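Local coordinates for protein neuraminidase (Bacteroides thetaiotaomicron, PDB 5MUL) that probably hydrolyses rhamnosidic linkages as a beta-propeller glycoside hydrolase and binds beta-D-glucuronic acid in a pocket, at residues Tyr201-Glu204 against Lys205-His209; Asp387-Leu390 against Trp391-Gln394; Ile250-Asn254 against Ala255-Cys259. All coordinates share one frame; numbering follows the deposited sequence. Where two conformers were deposited one is given.

Contact 1 of 3, residues Tyr201-Glu204 against Lys205-His209. With BDP (beta-D-glucopyranuronic acid), chain B.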
# COMPACT_ATOMS: atom_id res chain seq x y z
N TYR A 201 2.87 3.66 -5.78
CA TYR A 201 3.66 4.51 -4.88
C TYR A 201 4.01 5.75 -5.61
O TYR A 201 4.40 5.68 -6.79
CB TYR A 201 4.94 3.78 -4.52
CG TYR A 201 5.77 4.44 -3.47
CD1 TYR A 201 5.40 4.33 -2.13
CD2 TYR A 201 6.92 5.15 -3.78
CE1 TYR A 201 6.17 4.90 -1.12
CE2 TYR A 201 7.70 5.74 -2.76
CZ TYR A 201 7.28 5.60 -1.47
OH TYR A 201 8.05 6.13 -0.42
N VAL A 202 3.89 6.91 -4.97
CA VAL A 202 4.32 8.18 -5.54
C VAL A 202 5.66 8.52 -4.86
O VAL A 202 5.76 8.62 -3.62
CB VAL A 202 3.28 9.29 -5.38
CG1 VAL A 202 3.81 10.60 -5.98
CG2 VAL A 202 1.98 8.86 -6.01
N ASP A 203 6.73 8.64 -5.66
CA ASP A 203 8.06 8.82 -5.13
C ASP A 203 8.30 10.27 -4.75
O ASP A 203 7.45 11.15 -4.91
CB ASP A 203 9.12 8.19 -6.06
CG ASP A 203 9.39 8.95 -7.32
OD1 ASP A 203 9.03 10.14 -7.45
OD2 ASP A 203 9.98 8.31 -8.22
N GLU A 204 9.50 10.52 -4.23
CA GLU A 204 9.85 11.82 -3.71
C GLU A 204 10.01 12.86 -4.80
O GLU A 204 10.04 14.07 -4.51
CB GLU A 204 11.11 11.65 -2.80
CG GLU A 204 10.80 10.76 -1.56
CD GLU A 204 11.99 10.12 -0.83
OE1 GLU A 204 13.02 10.83 -0.72
OE2 GLU A 204 11.92 8.95 -0.32
N LYS A 205 10.04 12.44 -6.07
CA LYS A 205 10.08 13.34 -7.22
C LYS A 205 8.72 13.51 -7.87
O LYS A 205 8.59 14.22 -8.87
CB LYS A 205 11.05 12.80 -8.28
CG LYS A 205 12.51 12.78 -7.84
CD LYS A 205 13.08 14.19 -7.86
CE LYS A 205 14.59 14.19 -7.74
NZ LYS A 205 15.07 15.58 -7.53
N GLY A 206 7.69 12.89 -7.30
CA GLY A 206 6.34 13.04 -7.85
C GLY A 206 5.95 12.07 -8.95
O GLY A 206 4.84 12.18 -9.47
N THR A 207 6.79 11.09 -9.23
CA THR A 207 6.47 10.06 -10.22
C THR A 207 5.56 9.03 -9.60
O THR A 207 5.80 8.56 -8.46
CB THR A 207 7.76 9.40 -10.65
OG1 THR A 207 8.58 10.41 -11.26
CG2 THR A 207 7.55 8.25 -11.63
N ILE A 208 4.53 8.66 -10.35
CA ILE A 208 3.60 7.61 -9.94
C ILE A 208 4.11 6.27 -10.46
O ILE A 208 4.25 6.09 -11.67
CB ILE A 208 2.17 7.83 -10.48
CG1 ILE A 208 1.61 9.20 -10.14
CG2 ILE A 208 1.23 6.73 -9.98
CD1 ILE A 208 0.40 9.60 -10.95
N HIS A 209 4.40 5.34 -9.57
CA HIS A 209 4.82 3.99 -9.91
C HIS A 209 3.65 3.05 -9.72
O HIS A 209 2.89 3.18 -8.78
CB HIS A 209 5.96 3.53 -8.99
CG HIS A 209 7.19 4.37 -9.10
ND1 HIS A 209 8.25 4.03 -9.91
CD2 HIS A 209 7.51 5.55 -8.51
CE1 HIS A 209 9.19 4.96 -9.78
NE2 HIS A 209 8.77 5.89 -8.94
C1 BDP B . 4.81 14.06 -3.77
C2 BDP B . 5.58 13.33 -2.68
C3 BDP B . 4.94 13.65 -1.33
C4 BDP B . 4.77 15.17 -1.16
C5 BDP B . 3.99 15.76 -2.31
C6 BDP B . 3.81 17.25 -2.17
O2 BDP B . 5.56 11.90 -2.87
O3 BDP B . 5.71 13.08 -0.29
O4 BDP B . 4.07 15.42 0.06
O5 BDP B . 4.75 15.48 -3.49
O6A BDP B . 4.78 18.00 -2.43
O1 BDP B . 5.49 13.87 -5.01
O6B BDP B . 2.70 17.68 -1.80
O HOH W 1 11.00 9.22 -10.57
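Asp203 and His209 hold together the tight turn of a beta hairpin, a local contact where strand 195-202 hands over to strand 208-215 beside the bound glucuronic acid. Behind the turn Tyr201 and His209 form an antiparallel hydrogen-bonded pair, and Val202 and Ile208 a non-hydrogen-bonded one whose side chains lie alongside each other. Asp203 starts a type I turn: its carbonyl O receives Gly206 N at 3.0 Å. Gly206 has a positive phi, at which a side chain would jam against the preceding carbonyl. The Asp203 side chain stands between its backbone N and carbonyl carbon (chi1 74°), which swings the carboxylate back under the loop. There Asp203 OD1 takes Lys205 N at 2.9 Å, an Asx turn, and Thr207 N at 3.0 Å, the two amides arriving from opposite faces of the carboxylate. Asp203 OD2 receives His209 NE2 at 2.8 Å in a nearly straight bond (171°); this oxygen lies in the imidazole plane, but the N-H comes to it from above the plane of the carboxylate, the two planes standing 61° apart. A water donates to the same OD2 and also meets Thr207 OG1. The far nitrogen of the ring, His209 ND1, is bonded to Tyr228, so both ends of the imidazole are gripped and its rotation is fixed. An aspartate suits this place because it is short and offers two acceptors. With the carboxylate engaged in shaping the loop, the sugar is met by backbone: BDP O2 donates to Asp203 O at 2.9 Å, and the turn thus presents a carbonyl to the ligand.

Contact 2 of 3, residues Asp387-Leu390 against Trp391-Gln394. With BDP (beta-D-glucopyranuronic acid), chain B.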
# COMPACT_ATOMS: atom_id res chain seq x y z
N ASP A 387 3.61 4.44 7.78
CA ASP A 387 3.38 5.83 7.45
C ASP A 387 4.31 6.19 6.31
O ASP A 387 5.50 6.52 6.49
CB ASP A 387 3.65 6.68 8.70
CG ASP A 387 3.26 8.09 8.56
OD1 ASP A 387 3.27 8.66 7.45
OD2 ASP A 387 2.99 8.71 9.62
N THR A 388 3.77 6.11 5.10
CA THR A 388 4.52 6.37 3.88
C THR A 388 5.16 7.78 3.89
O THR A 388 6.32 7.98 3.49
CB THR A 388 3.58 6.07 2.67
OG1 THR A 388 3.23 4.67 2.68
CG2 THR A 388 4.19 6.41 1.35
N GLU A 389 4.40 8.79 4.28
CA GLU A 389 4.87 10.14 4.21
C GLU A 389 5.94 10.44 5.24
O GLU A 389 6.89 11.18 4.97
CB GLU A 389 3.70 11.11 4.28
CG GLU A 389 2.71 10.89 3.14
CD GLU A 389 3.42 10.95 1.79
OE1 GLU A 389 3.94 12.02 1.50
OE2 GLU A 389 3.45 9.91 1.08
N LEU A 390 5.79 9.86 6.44
CA LEU A 390 6.80 10.04 7.46
C LEU A 390 8.16 9.53 6.98
O LEU A 390 9.20 10.17 7.23
CB LEU A 390 6.37 9.38 8.75
CG LEU A 390 7.35 9.61 9.91
CD1 LEU A 390 7.47 11.08 10.33
CD2 LEU A 390 6.94 8.74 11.07
N TRP A 391 8.20 8.38 6.28
CA TRP A 391 9.45 7.87 5.74
C TRP A 391 10.02 8.80 4.68
O TRP A 391 11.20 9.19 4.72
CB TRP A 391 9.29 6.48 5.13
CG TRP A 391 10.61 5.98 4.63
CD1 TRP A 391 11.04 5.97 3.33
CD2 TRP A 391 11.71 5.53 5.42
NE1 TRP A 391 12.33 5.48 3.28
CE2 TRP A 391 12.78 5.25 4.55
CE3 TRP A 391 11.91 5.36 6.81
CZ2 TRP A 391 13.98 4.73 5.00
CZ3 TRP A 391 13.10 4.85 7.26
CH2 TRP A 391 14.13 4.57 6.36
N LYS A 392 9.17 9.26 3.77
CA LYS A 392 9.69 10.16 2.72
C LYS A 392 10.24 11.46 3.27
O LYS A 392 11.25 11.96 2.78
CB LYS A 392 8.60 10.54 1.77
CG LYS A 392 8.10 9.42 0.92
CD LYS A 392 6.89 9.98 0.21
CE LYS A 392 6.16 8.96 -0.55
NZ LYS A 392 5.02 9.65 -1.26
N LYS A 393 9.55 12.04 4.25
CA LYS A 393 9.89 13.38 4.76
C LYS A 393 10.95 13.35 5.83
O LYS A 393 11.76 14.29 5.88
CB LYS A 393 8.65 14.11 5.29
CG LYS A 393 7.62 14.46 4.23
CD LYS A 393 8.15 15.35 3.11
CE LYS A 393 7.01 15.79 2.18
NZ LYS A 393 7.43 16.91 1.30
N GLN A 394 10.97 12.33 6.69
CA GLN A 394 11.84 12.32 7.88
C GLN A 394 12.70 11.07 8.04
O GLN A 394 13.49 10.96 8.98
CB GLN A 394 10.99 12.52 9.14
CG GLN A 394 10.13 13.78 9.13
CD GLN A 394 9.56 14.19 10.48
OE1 GLN A 394 10.15 13.93 11.52
NE2 GLN A 394 8.39 14.82 10.46
C1 BDP B . 4.81 14.06 -3.77
C2 BDP B . 5.58 13.33 -2.68
C3 BDP B . 4.94 13.65 -1.33
C4 BDP B . 4.77 15.17 -1.16
C5 BDP B . 3.99 15.76 -2.31
C6 BDP B . 3.81 17.25 -2.17
O2 BDP B . 5.56 11.90 -2.87
O3 BDP B . 5.71 13.08 -0.29
O4 BDP B . 4.07 15.42 0.06
O5 BDP B . 4.75 15.48 -3.49
O6A BDP B . 4.78 18.00 -2.43
O1 BDP B . 5.49 13.87 -5.01
O6B BDP B . 2.70 17.68 -1.80
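The short helix 388-394, in a chain otherwise dominated by strands, carries Glu389 and Lys392 on one flank as an i, i+3 pair that faces the glucuronic acid pocket. Lys392 NZ meets Glu389 OE2 at 2.8 Å in a salt bridge that uses the syn lone pair of that oxygen. The two side chains run side by side and point the same way: Lys392 is extended beyond CG, whereas Glu389 folds at chi2 (-54°), which brings its carboxylate back alongside the lysine tip. Each group then reaches the sugar. BDP O3 donates to Glu389 OE1 at 2.7 Å, and Lys392 NZ donates to BDP O2 at 2.8 Å, so neighbouring ring hydroxyls are read by an acceptor and a donor. The ammonium also bonds Val202 O and makes a cation-pi contact with Tyr201. A methionine in place of Lys392 would probably leave Glu389 OE2 and BDP O2 without their shared donor and the glutamate freer to turn. Lys393 brings its CE within 3.6 Å of BDP O4. At the start of the helix Asp387 is the N-cap: its OD1 accepts Leu390 N at 3.0 Å from above the carboxylate plane, while OD2 is held by Thr47 and Gln52. Backbone bonds follow, such as Lys393 N to Glu389 O at 2.9 Å and Gln394 N to Leu390 O. On another flank Leu390 CD1 rests against the amide carbon CD of Gln394 at 3.8 Å, and the Gln394 oxygen goes to Lys396. The whole is an N-capped helical turn whose carboxylate and ammonium, paired i to i+3, bind adjacent hydroxyls of a sugar, a common way for a polar pocket to read a carbohydrate.

Contact 3 of 3, residues Ile250-Asn254 against Ala255-Cys259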
# COMPACT_ATOMS: atom_id res chain seq x y z
N ILE A 250 -2.98 -0.75 -20.98
CA ILE A 250 -1.93 -1.71 -20.82
C ILE A 250 -2.60 -3.08 -20.66
O ILE A 250 -3.40 -3.34 -19.73
CB ILE A 250 -1.01 -1.40 -19.61
CG1 ILE A 250 -0.51 0.05 -19.65
CG2 ILE A 250 0.12 -2.42 -19.59
CD1 ILE A 250 0.29 0.47 -18.43
N THR A 251 -2.27 -3.99 -21.57
CA THR A 251 -2.78 -5.36 -21.57
C THR A 251 -1.66 -6.33 -21.31
O THR A 251 -0.50 -5.96 -21.18
CB THR A 251 -3.41 -5.71 -22.94
OG1 THR A 251 -2.34 -5.79 -23.88
CG2 THR A 251 -4.42 -4.70 -23.40
N ALA A 252 -2.00 -7.62 -21.23
CA ALA A 252 -0.99 -8.62 -21.05
C ALA A 252 0.03 -8.67 -22.21
O ALA A 252 1.19 -9.06 -22.01
CB ALA A 252 -1.61 -10.00 -20.83
N SER A 253 -0.39 -8.26 -23.41
CA SER A 253 0.50 -8.26 -24.58
C SER A 253 1.56 -7.15 -24.54
O SER A 253 2.74 -7.39 -24.82
CB SER A 253 -0.33 -8.15 -25.86
OG SER A 253 -1.25 -9.22 -25.91
N ASN A 254 1.15 -5.93 -24.16
CA ASN A 254 2.07 -4.77 -24.22
C ASN A 254 2.73 -4.40 -22.89
O ASN A 254 3.58 -3.55 -22.88
CB ASN A 254 1.44 -3.52 -24.91
CG ASN A 254 0.30 -2.90 -24.11
OD1 ASN A 254 -0.35 -3.59 -23.36
ND2 ASN A 254 0.05 -1.59 -24.28
N ALA A 255 2.32 -5.05 -21.80
CA ALA A 255 2.87 -4.72 -20.47
C ALA A 255 4.33 -5.00 -20.39
O ALA A 255 4.84 -5.96 -20.98
CB ALA A 255 2.17 -5.53 -19.41
N GLU A 256 5.04 -4.19 -19.60
CA GLU A 256 6.38 -4.49 -19.17
C GLU A 256 6.33 -5.54 -18.07
O GLU A 256 5.63 -5.36 -17.06
CB GLU A 256 7.13 -3.25 -18.66
CG GLU A 256 8.55 -3.58 -18.24
CD GLU A 256 9.34 -2.41 -17.72
OE1 GLU A 256 8.74 -1.35 -17.41
OE2 GLU A 256 10.58 -2.55 -17.62
N TYR A 257 7.07 -6.61 -18.24
CA TYR A 257 7.15 -7.66 -17.26
C TYR A 257 8.39 -7.44 -16.41
O TYR A 257 9.52 -7.60 -16.89
CB TYR A 257 7.13 -9.05 -17.94
CG TYR A 257 5.75 -9.34 -18.41
CD1 TYR A 257 5.28 -8.83 -19.61
CD2 TYR A 257 4.89 -10.09 -17.63
CE1 TYR A 257 3.98 -9.04 -20.01
CE2 TYR A 257 3.57 -10.32 -18.01
CZ TYR A 257 3.12 -9.78 -19.21
OH TYR A 257 1.82 -9.99 -19.58
N ALA A 258 8.21 -7.06 -15.15
CA ALA A 258 9.32 -6.96 -14.19
C ALA A 258 9.83 -8.35 -13.87
O ALA A 258 11.05 -8.56 -13.70
CB ALA A 258 8.86 -6.25 -12.93
N CYS A 259 8.91 -9.30 -13.77
CA CYS A 259 9.27 -10.69 -13.54
C CYS A 259 8.21 -11.60 -14.16
O CYS A 259 7.02 -11.35 -14.00
CB CYS A 259 9.40 -10.92 -12.03
SG CYS A 259 10.39 -12.32 -11.48
O HOH W 2 4.94 -7.40 -23.21
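Tyr257 turns its ring back toward Ala252 by setting CG anti to its own carbonyl carbon (chi1 -75°), and this carries the phenol to the loop that precedes the strand. Its OH donates to Ala252 O at 2.7 Å, on a lone pair in the carbonyl plane; the same oxygen lies at the edge of the ring, near its plane. Trp214 NE1 is bonded to the same hydroxyl, and a long polar tip such as tyrosine's suits a place where a loop carbonyl and an indole N-H both need a partner. Within the loop, Asn254 has CG between backbone N and carbonyl carbon (chi1 67°), which directs its amide back across the bend. Asn254 OD1 takes two bonds: from Thr251 N at 2.7 Å in the amide plane, and from Thr251 OG1 at 3.0 Å from above it. With ND2 donating to Pro249 O, the amide is held at both ends and cannot easily flip. Ala255 N returns to Thr251 O at 3.0 Å in a weak, bent bond. The methyl CB of Ala255 lies 3.2 Å from that same Thr251 O and 3.7 Å from Ile250 CG2, a close fit that a small side chain suits. A water joins the chain again by donating to Ser253 O and Ala255 O, each at 2.7 Å. The loop follows strand 223-231 and leads into strand 256-259, an outermost strand of its sheet, where Ala258 and Cys259 both face Leu226 in a classic beta bulge. Ile250 and Ala255 pack on Trp212 of strand 208-215, Ala252 touches Trp214 of that strand, and Tyr257 leans on Asp225 and Cys227 of strand 223-231.

Contacts 1 and 2 are far apart in sequence yet form adjoining walls of one pocket, their centres about 13 Å apart, and both touch the glucuronic acid. Their direct bridge is the probable hydrogen bond from Lys392 NZ to Val202 O at 2.7 Å, with Tyr201 OH packed 3.4 Å from Lys392 CE. The end of strand 195-202 thus probably helps to position the lysine of the helix, while Gly152 adds a further bond to the ligand. Contact 3 lies away from this site: its centre is about 20 Å from that of contact 1 and 30 Å from that of contact 2. It reaches the same four-stranded sheet as contact 1, at its far, outermost strand.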